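Local coordinates for protein uncharacterized peptidase Lmo0363 (Listeria monocytogenes, PDB 3L4E) that is a putative peptidase of the S51 (peptidase E) family that probably cleaves peptide bonds by a serine-dependent mechanism, at residues A[88-93]-A[135-140]; A[129-134]-A[146-151]. All blocks are in the same frame, centred on the assembly; numbering follows the deposited sequence. Where two conformers were deposited one is given.

Contact 1: residues A[88-93]-A[135-140]; sequences GNTFFL and TMDSTK. With SO4 (sulfate ion), chain C.
Asp137 and Thr90 form the first of two polar groups in this contact, an example of a loop carboxylate received by the first turn of a helix. OD2 of Asp137 takes two hydrogen bonds from one residue: Thr90 N, 2.9 Å from OD2, comes from above the carboxylate plane, whereas Thr90 OG1, 2.7 Å from OD2, meets it nearly end-on to the C-O bond. Two donors at different inclinations hold OD2 against the start of the helix and limit the turning of the carboxylate.

A second group of bonds centres on the amide of Asn89, the N-cap of helix 90-100. Its CG lies trans to the backbone N (chi1 -173°), and the two ends of the amide divide the work: OD1 accepts from Phe92 N, while ND2 gives one hydrogen to Ser138 O (2.9 Å, nearly straight and close to the amide plane) and the other to O4 of a sulfate, probably taken up from the crystallisation liquor. Ser138 N binds O3 of the same ion at 3.0 Å.

The apolar part is a CH-pi contact. Thr139 CG2 stands 3.6 Å from the centroid of the Phe91 ring, almost on its normal, while Asp137 O approaches Phe91 CE2 obliquely.

Gly88 and Asp137 lie near Ser120 and His161, respectively, the charge-relay residues assigned by similarity, so this capped helix start and its loop border the probable active site of the S51 peptidase fold.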
ATOM      1  N   GLY A  88       7.710   1.408  -2.373  1.00 14.67           N
ATOM      2  CA  GLY A  88       9.082   1.111  -2.013  1.00 14.38           C
ATOM      3  C   GLY A  88       9.354  -0.355  -2.282  1.00 16.10           C
ATOM      4  O   GLY A  88       8.760  -0.942  -3.192  1.00 18.37           O
ATOM      5  N   ASN A  89      10.245  -0.954  -1.499  1.00 17.26           N
ATOM      6  CA  ASN A  89      10.550  -2.367  -1.668  1.00 17.80           C
ATOM      7  C   ASN A  89       9.524  -3.224  -0.933  1.00 15.27           C
ATOM      8  O   ASN A  89       9.447  -3.194   0.306  1.00 15.86           O
ATOM      9  CB  ASN A  89      11.965  -2.677  -1.187  1.00 20.76           C
ATOM     10  CG  ASN A  89      12.374  -4.093  -1.499  1.00 19.01           C
ATOM     11  OD1 ASN A  89      11.879  -5.039  -0.883  1.00 19.01           O
ATOM     12  ND2 ASN A  89      13.277  -4.251  -2.462  1.00 20.96           N
ATOM     13  N   THR A  90       8.734  -3.983  -1.694  1.00 14.16           N
ATOM     14  CA  THR A  90       7.654  -4.770  -1.103  1.00 13.64           C
ATOM     15  C   THR A  90       8.175  -5.820  -0.130  1.00 17.03           C
ATOM     16  O   THR A  90       7.541  -6.094   0.884  1.00 14.95           O
ATOM     17  CB  THR A  90       6.781  -5.477  -2.169  1.00 15.78           C
ATOM     18  OG1 THR A  90       6.399  -4.543  -3.177  1.00 16.46           O
ATOM     19  CG2 THR A  90       5.511  -6.078  -1.539  1.00 16.47           C
ATOM     20  N   PHE A  91       9.323  -6.420  -0.442  1.00 16.65           N
ATOM     21  CA  PHE A  91       9.860  -7.471   0.419  1.00 16.58           C
ATOM     22  C   PHE A  91      10.314  -6.923   1.771  1.00 17.06           C
ATOM     23  O   PHE A  91      10.030  -7.510   2.809  1.00 16.63           O
ATOM     24  CB  PHE A  91      10.963  -8.254  -0.292  1.00 18.54           C
ATOM     25  CG  PHE A  91      10.474  -8.970  -1.509  1.00 19.05           C
ATOM     26  CD1 PHE A  91       9.950 -10.249  -1.415  1.00 25.04           C
ATOM     27  CD2 PHE A  91      10.503  -8.349  -2.751  1.00 22.33           C
ATOM     28  CE1 PHE A  91       9.476 -10.898  -2.539  1.00 27.75           C
ATOM     29  CE2 PHE A  91      10.035  -8.995  -3.876  1.00 23.94           C
ATOM     30  CZ  PHE A  91       9.519 -10.267  -3.770  1.00 29.26           C
ATOM     31  N   PHE A  92      10.986  -5.782   1.761  1.00 18.27           N
ATOM     32  CA  PHE A  92      11.397  -5.174   3.022  1.00 15.46           C
ATOM     33  C   PHE A  92      10.182  -4.780   3.860  1.00 13.07           C
ATOM     34  O   PHE A  92      10.148  -5.017   5.075  1.00 16.76           O
ATOM     35  CB  PHE A  92      12.292  -3.962   2.790  1.00 17.33           C
ATOM     36  CG  PHE A  92      12.807  -3.361   4.055  1.00 18.10           C
ATOM     37  CD1 PHE A  92      13.757  -4.031   4.816  1.00 22.79           C
ATOM     38  CD2 PHE A  92      12.319  -2.149   4.511  1.00 17.96           C
ATOM     39  CE1 PHE A  92      14.224  -3.493   5.997  1.00 25.34           C
ATOM     40  CE2 PHE A  92      12.781  -1.602   5.688  1.00 19.40           C
ATOM     41  CZ  PHE A  92      13.733  -2.275   6.437  1.00 21.47           C
ATOM     42  N   LEU A  93       9.185  -4.190   3.206  1.00 15.12           N
ATOM     43  CA  LEU A  93       7.929  -3.849   3.868  1.00 13.88           C
ATOM     44  C   LEU A  93       7.287  -5.061   4.548  1.00 12.27           C
ATOM     45  O   LEU A  93       6.958  -5.023   5.740  1.00 14.05           O
ATOM     46  CB  LEU A  93       6.961  -3.217   2.867  1.00 13.59           C
ATOM     47  CG  LEU A  93       5.531  -2.935   3.337  1.00 13.83           C
ATOM     48  CD1 LEU A  93       5.484  -1.913   4.468  1.00 15.31           C
ATOM     49  CD2 LEU A  93       4.679  -2.486   2.148  1.00 14.35           C
ATOM     50  N   THR A 135      10.631  -9.401  -9.714  1.00 39.15           N
ATOM     51  CA  THR A 135      11.374  -8.797 -10.820  1.00 38.56           C
ATOM     52  C   THR A 135      11.288  -7.267 -10.799  1.00 42.53           C
ATOM     53  O   THR A 135      12.024  -6.590 -11.520  1.00 44.80           O
ATOM     54  CB  THR A 135      10.952  -9.345 -12.216  1.00 39.76           C
ATOM     55  OG1 THR A 135       9.539  -9.183 -12.394  1.00 46.04           O
ATOM     56  CG2 THR A 135      11.314 -10.818 -12.358  1.00 42.56           C
HETATM   57  N   MSE A 136      10.403  -6.713  -9.980  0.61 37.02           N
HETATM   58  CA  MSE A 136      10.368  -5.264  -9.834  0.61 35.69           C
HETATM   59  C   MSE A 136      11.135  -4.834  -8.596  0.61 35.65           C
HETATM   60  O   MSE A 136      11.909  -3.876  -8.629  0.61 36.89           O
HETATM   61  CB  MSE A 136       8.935  -4.738  -9.759  0.61 31.77           C
HETATM   62  CG  MSE A 136       8.874  -3.242  -9.441  0.61 28.69           C
HETATM   63 SE   MSE A 136       7.077  -2.508  -9.349  0.52 28.78          SE
HETATM   64  CE  MSE A 136       6.561  -2.841 -11.207  0.61 30.02           C
ATOM     65  N   ASP A 137      10.911  -5.543  -7.497  1.00 32.47           N
ATOM     66  CA  ASP A 137      11.566  -5.188  -6.244  1.00 31.58           C
ATOM     67  C   ASP A 137      12.558  -6.273  -5.850  1.00 34.73           C
ATOM     68  O   ASP A 137      12.196  -7.446  -5.791  1.00 38.35           O
ATOM     69  CB  ASP A 137      10.536  -5.054  -5.122  1.00 28.73           C
ATOM     70  CG  ASP A 137       9.567  -3.915  -5.339  1.00 26.98           C
ATOM     71  OD1 ASP A 137       9.797  -3.088  -6.250  1.00 30.32           O
ATOM     72  OD2 ASP A 137       8.571  -3.851  -4.584  1.00 24.91           O
ATOM     73  N   SER A 138      13.796  -5.893  -5.549  1.00 33.11           N
ATOM     74  CA  SER A 138      14.828  -6.879  -5.217  1.00 31.05           C
ATOM     75  C   SER A 138      14.678  -7.521  -3.832  1.00 35.05           C
ATOM     76  O   SER A 138      14.501  -6.828  -2.831  1.00 37.21           O
ATOM     77  CB  SER A 138      16.222  -6.269  -5.334  1.00 34.04           C
ATOM     78  OG  SER A 138      17.206  -7.214  -4.936  1.00 37.20           O
ATOM     79  N   THR A 139      14.778  -8.847  -3.782  1.00 30.88           N
ATOM     80  CA  THR A 139      14.706  -9.571  -2.515  1.00 33.78           C
ATOM     81  C   THR A 139      15.984  -9.421  -1.691  1.00 34.16           C
ATOM     82  O   THR A 139      16.009  -9.779  -0.510  1.00 35.90           O
ATOM     83  CB  THR A 139      14.434 -11.070  -2.727  1.00 33.68           C
ATOM     84  OG1 THR A 139      15.514 -11.646  -3.467  1.00 33.11           O
ATOM     85  CG2 THR A 139      13.131 -11.285  -3.484  1.00 32.30           C
ATOM     86  N   LYS A 140      17.042  -8.898  -2.308  1.00 31.68           N
ATOM     87  CA  LYS A 140      18.305  -8.669  -1.605  1.00 32.51           C
ATOM     88  C   LYS A 140      18.126  -7.757  -0.403  1.00 30.77           C
ATOM     89  O   LYS A 140      18.925  -7.789   0.536  1.00 34.53           O
ATOM     90  CB  LYS A 140      19.351  -8.038  -2.531  1.00 35.71           C
ATOM     91  CG  LYS A 140      19.700  -8.836  -3.769  1.00 43.58           C
ATOM     92  CD  LYS A 140      20.859  -8.170  -4.512  1.00 46.84           C
ATOM     93  CE  LYS A 140      20.879  -8.545  -5.988  1.00 56.34           C
ATOM     94  NZ  LYS A 140      19.757  -7.911  -6.743  1.00 58.62           N
TER
HETATM   95  S   SO4 C 207      14.969  -2.335  -5.350  0.87 49.98           S
HETATM   96  O1  SO4 C 207      16.044  -2.971  -4.596  0.90 60.42           O
HETATM   97  O2  SO4 C 207      15.380  -1.000  -5.764  0.94 49.86           O
HETATM   98  O3  SO4 C 207      14.674  -3.146  -6.523  0.96 49.51           O
HETATM   99  O4  SO4 C 207      13.772  -2.241  -4.513  0.96 52.76           O

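Contact 2: residues A[129-134]-A[146-151]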
ATOM      1  N   ASN A 129       0.246 -13.463  -1.849  1.00 23.77           N
ATOM      2  CA  ASN A 129       1.671 -13.798  -1.850  1.00 25.57           C
ATOM      3  C   ASN A 129       2.416 -12.882  -2.818  1.00 27.21           C
ATOM      4  O   ASN A 129       1.972 -12.683  -3.951  1.00 30.37           O
ATOM      5  CB  ASN A 129       1.858 -15.278  -2.230  1.00 32.06           C
ATOM      6  CG  ASN A 129       3.317 -15.674  -2.372  1.00 30.55           C
ATOM      7  OD1 ASN A 129       3.971 -15.323  -3.354  1.00 32.95           O
ATOM      8  ND2 ASN A 129       3.830 -16.422  -1.399  1.00 32.96           N
ATOM      9  N   ILE A 130       3.536 -12.317  -2.379  1.00 22.70           N
ATOM     10  CA  ILE A 130       4.199 -11.273  -3.164  1.00 23.93           C
ATOM     11  C   ILE A 130       5.340 -11.766  -4.057  1.00 29.51           C
ATOM     12  O   ILE A 130       6.087 -10.960  -4.606  1.00 27.95           O
ATOM     13  CB  ILE A 130       4.714 -10.118  -2.274  1.00 20.50           C
ATOM     14  CG1 ILE A 130       5.823 -10.606  -1.329  1.00 20.76           C
ATOM     15  CG2 ILE A 130       3.568  -9.527  -1.476  1.00 19.15           C
ATOM     16  CD1 ILE A 130       6.532  -9.479  -0.583  1.00 18.22           C
ATOM     17  N   ALA A 131       5.475 -13.077  -4.212  1.00 30.36           N
ATOM     18  CA  ALA A 131       6.553 -13.609  -5.035  1.00 32.23           C
ATOM     19  C   ALA A 131       6.556 -12.998  -6.436  1.00 33.14           C
ATOM     20  O   ALA A 131       7.617 -12.743  -7.003  1.00 33.33           O
ATOM     21  CB  ALA A 131       6.483 -15.138  -5.107  1.00 35.88           C
ATOM     22  N   TYR A 132       5.368 -12.743  -6.977  1.00 33.37           N
ATOM     23  CA  TYR A 132       5.236 -12.252  -8.346  1.00 35.29           C
ATOM     24  C   TYR A 132       5.892 -10.891  -8.582  1.00 35.31           C
ATOM     25  O   TYR A 132       6.126 -10.505  -9.731  1.00 36.50           O
ATOM     26  CB  TYR A 132       3.761 -12.199  -8.759  1.00 35.13           C
ATOM     27  CG  TYR A 132       2.939 -11.124  -8.056  1.00 31.41           C
ATOM     28  CD1 TYR A 132       2.685  -9.900  -8.665  1.00 31.64           C
ATOM     29  CD2 TYR A 132       2.407 -11.344  -6.792  1.00 29.40           C
ATOM     30  CE1 TYR A 132       1.927  -8.923  -8.031  1.00 28.50           C
ATOM     31  CE2 TYR A 132       1.654 -10.382  -6.148  1.00 26.55           C
ATOM     32  CZ  TYR A 132       1.413  -9.170  -6.772  1.00 24.77           C
ATOM     33  OH  TYR A 132       0.652  -8.219  -6.126  1.00 25.48           O
ATOM     34  N   ILE A 133       6.184 -10.161  -7.506  1.00 34.38           N
ATOM     35  CA  ILE A 133       6.731  -8.816  -7.647  1.00 31.35           C
ATOM     36  C   ILE A 133       8.267  -8.792  -7.634  1.00 34.56           C
ATOM     37  O   ILE A 133       8.874  -7.727  -7.745  1.00 31.90           O
ATOM     38  CB  ILE A 133       6.139  -7.842  -6.576  1.00 30.71           C
ATOM     39  CG1 ILE A 133       5.996  -6.419  -7.132  1.00 30.61           C
ATOM     40  CG2 ILE A 133       6.956  -7.852  -5.293  1.00 29.07           C
ATOM     41  CD1 ILE A 133       4.997  -6.302  -8.259  1.00 29.33           C
ATOM     42  N   GLN A 134       8.893  -9.964  -7.533  1.00 33.23           N
ATOM     43  CA  GLN A 134      10.346 -10.036  -7.357  1.00 35.57           C
ATOM     44  C   GLN A 134      11.199  -9.505  -8.516  1.00 39.17           C
ATOM     45  O   GLN A 134      12.379  -9.204  -8.322  1.00 38.15           O
ATOM     46  CB  GLN A 134      10.790 -11.457  -6.993  1.00 38.10           C
ATOM     47  CG  GLN A 134      10.523 -12.495  -8.061  1.00 40.09           C
ATOM     48  CD  GLN A 134      10.722 -13.897  -7.538  1.00 47.45           C
ATOM     49  OE1 GLN A 134       9.777 -14.681  -7.458  1.00 55.05           O
ATOM     50  NE2 GLN A 134      11.956 -14.218  -7.158  1.00 47.35           N
ATOM     51  N   THR A 146      11.306 -15.118   5.061  1.00 23.13           N
ATOM     52  CA  THR A 146      11.430 -16.502   4.588  1.00 29.38           C
ATOM     53  C   THR A 146      10.201 -17.046   3.866  1.00 29.80           C
ATOM     54  O   THR A 146      10.236 -18.136   3.299  1.00 31.83           O
ATOM     55  CB  THR A 146      11.754 -17.471   5.747  1.00 33.02           C
ATOM     56  OG1 THR A 146      10.706 -17.419   6.721  1.00 28.75           O
ATOM     57  CG2 THR A 146      13.074 -17.102   6.407  1.00 39.25           C
ATOM     58  N   ASN A 147       9.116 -16.290   3.899  1.00 29.39           N
ATOM     59  CA  ASN A 147       7.858 -16.703   3.303  1.00 29.54           C
ATOM     60  C   ASN A 147       7.206 -15.462   2.703  1.00 25.15           C
ATOM     61  O   ASN A 147       7.103 -14.429   3.360  1.00 24.48           O
ATOM     62  CB  ASN A 147       6.971 -17.303   4.388  1.00 36.28           C
ATOM     63  CG  ASN A 147       5.640 -17.802   3.867  1.00 42.03           C
ATOM     64  OD1 ASN A 147       5.194 -17.445   2.787  1.00 41.93           O
ATOM     65  ND2 ASN A 147       4.990 -18.645   4.662  1.00 51.58           N
ATOM     66  N   TYR A 148       6.795 -15.542   1.441  1.00 23.68           N
ATOM     67  CA  TYR A 148       6.274 -14.363   0.771  1.00 24.11           C
ATOM     68  C   TYR A 148       4.752 -14.214   0.886  1.00 23.34           C
ATOM     69  O   TYR A 148       4.168 -13.319   0.278  1.00 21.25           O
ATOM     70  CB  TYR A 148       6.762 -14.329  -0.684  1.00 29.38           C
ATOM     71  CG  TYR A 148       8.276 -14.227  -0.779  1.00 33.24           C
ATOM     72  CD1 TYR A 148       9.003 -13.551   0.196  1.00 34.07           C
ATOM     73  CD2 TYR A 148       8.976 -14.808  -1.832  1.00 39.57           C
ATOM     74  CE1 TYR A 148      10.380 -13.449   0.127  1.00 35.63           C
ATOM     75  CE2 TYR A 148      10.358 -14.706  -1.910  1.00 41.58           C
ATOM     76  CZ  TYR A 148      11.056 -14.026  -0.925  1.00 42.85           C
ATOM     77  OH  TYR A 148      12.432 -13.917  -0.982  1.00 44.47           O
ATOM     78  N   ASP A 149       4.115 -15.074   1.678  1.00 24.81           N
ATOM     79  CA  ASP A 149       2.685 -14.920   1.955  1.00 22.77           C
ATOM     80  C   ASP A 149       2.423 -13.569   2.606  1.00 22.94           C
ATOM     81  O   ASP A 149       3.135 -13.181   3.529  1.00 21.44           O
ATOM     82  CB  ASP A 149       2.185 -16.019   2.878  1.00 25.08           C
ATOM     83  CG  ASP A 149       2.012 -17.336   2.170  1.00 26.91           C
ATOM     84  OD1 ASP A 149       2.204 -17.387   0.932  1.00 30.26           O
ATOM     85  OD2 ASP A 149       1.687 -18.322   2.862  1.00 27.58           O
ATOM     86  N   ALA A 150       1.391 -12.871   2.139  1.00 19.64           N
ATOM     87  CA  ALA A 150       1.140 -11.499   2.575  1.00 16.99           C
ATOM     88  C   ALA A 150      -0.200 -11.342   3.310  1.00 18.10           C
ATOM     89  O   ALA A 150      -0.665 -12.286   3.960  1.00 22.23           O
ATOM     90  CB  ALA A 150       1.242 -10.550   1.394  1.00 16.72           C
ATOM     91  N   LEU A 151      -0.813 -10.158   3.223  1.00 18.42           N
ATOM     92  CA  LEU A 151      -2.023  -9.880   4.006  1.00 19.24           C
ATOM     93  C   LEU A 151      -3.219 -10.706   3.549  1.00 23.23           C
ATOM     94  O   LEU A 151      -4.126 -10.984   4.331  1.00 23.50           O
ATOM     95  CB  LEU A 151      -2.382  -8.387   3.986  1.00 18.32           C
ATOM     96  CG  LEU A 151      -1.326  -7.416   4.506  1.00 18.13           C
ATOM     97  CD1 LEU A 151      -1.820  -5.977   4.353  1.00 18.25           C
ATOM     98  CD2 LEU A 151      -0.967  -7.710   5.949  1.00 22.62           C
TER
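With CG trans to the backbone N (chi1 175°), Asn129 brings its amide to the Tyr148-Asp149 link, while Tyr148, its CG trans to the carbonyl carbon (chi1 -62°), swings its ring toward Ile130 and Ala131. The two backbones meet in a single beta bridge between Asn129 and Asp149, each of which takes part in an Asx turn, in the long loop region between helix 121-124 and strand 157-159. In one turn Asn129 OD1 accepts from Ala131 N at 2.8 Å; in the other Asn147 OD1 accepts from Asp149 N, also at 2.8 Å. Both donors stand above the carbonyl planes.

Across the bridge, Ile130 N donates to Tyr148 O at 2.9 Å, and Asn129 CA brings its hydrogen to the same oxygen in a CA-H...O contact.

Beside these polar links lies a small apolar seam. The two branches of Ile130 part company: CG1 rests 3.9 Å from Tyr148 CB, whereas CG2 reaches Ala150 CB at 3.8 Å. Ala131 CB approaches Tyr148 CD2 obliquely. Leu94 of helix 90-100 backs Ile130, and Lys98 of the same helix ties down the loop by a hydrogen bond from NZ to Asn147 O.

On the more exposed side, the amide and carboxylate planes of Asn129 and Asp149 stand 80° apart, and Asn129 ND2 reaches the anti side of Asp149 OD1 at 3.0 Å along an almost straight N-H...O line.

Followed from the N terminus, the chain leaves strand 82-85 and enters helix 90-100 through 88-93, the first half of contact 1. It then passes helix 102-111, strand 115-119 and helix 121-124 before reaching 129-134, which opens contact 2. Contact 1 closes a long excursion of the chain, about half of it helical, when 135-140 returns to the helix start; contact 2 closes a short loop at 146-151, ahead of strand 157-159. Their segments alternate, so the two closures cross. They also touch: the Phe91 ring packs against Ile133 CG2 and meets the Tyr148 ring edge-to-face. The first turn of helix 90-100 thereby joins both arms of the loop region following helix 121-124.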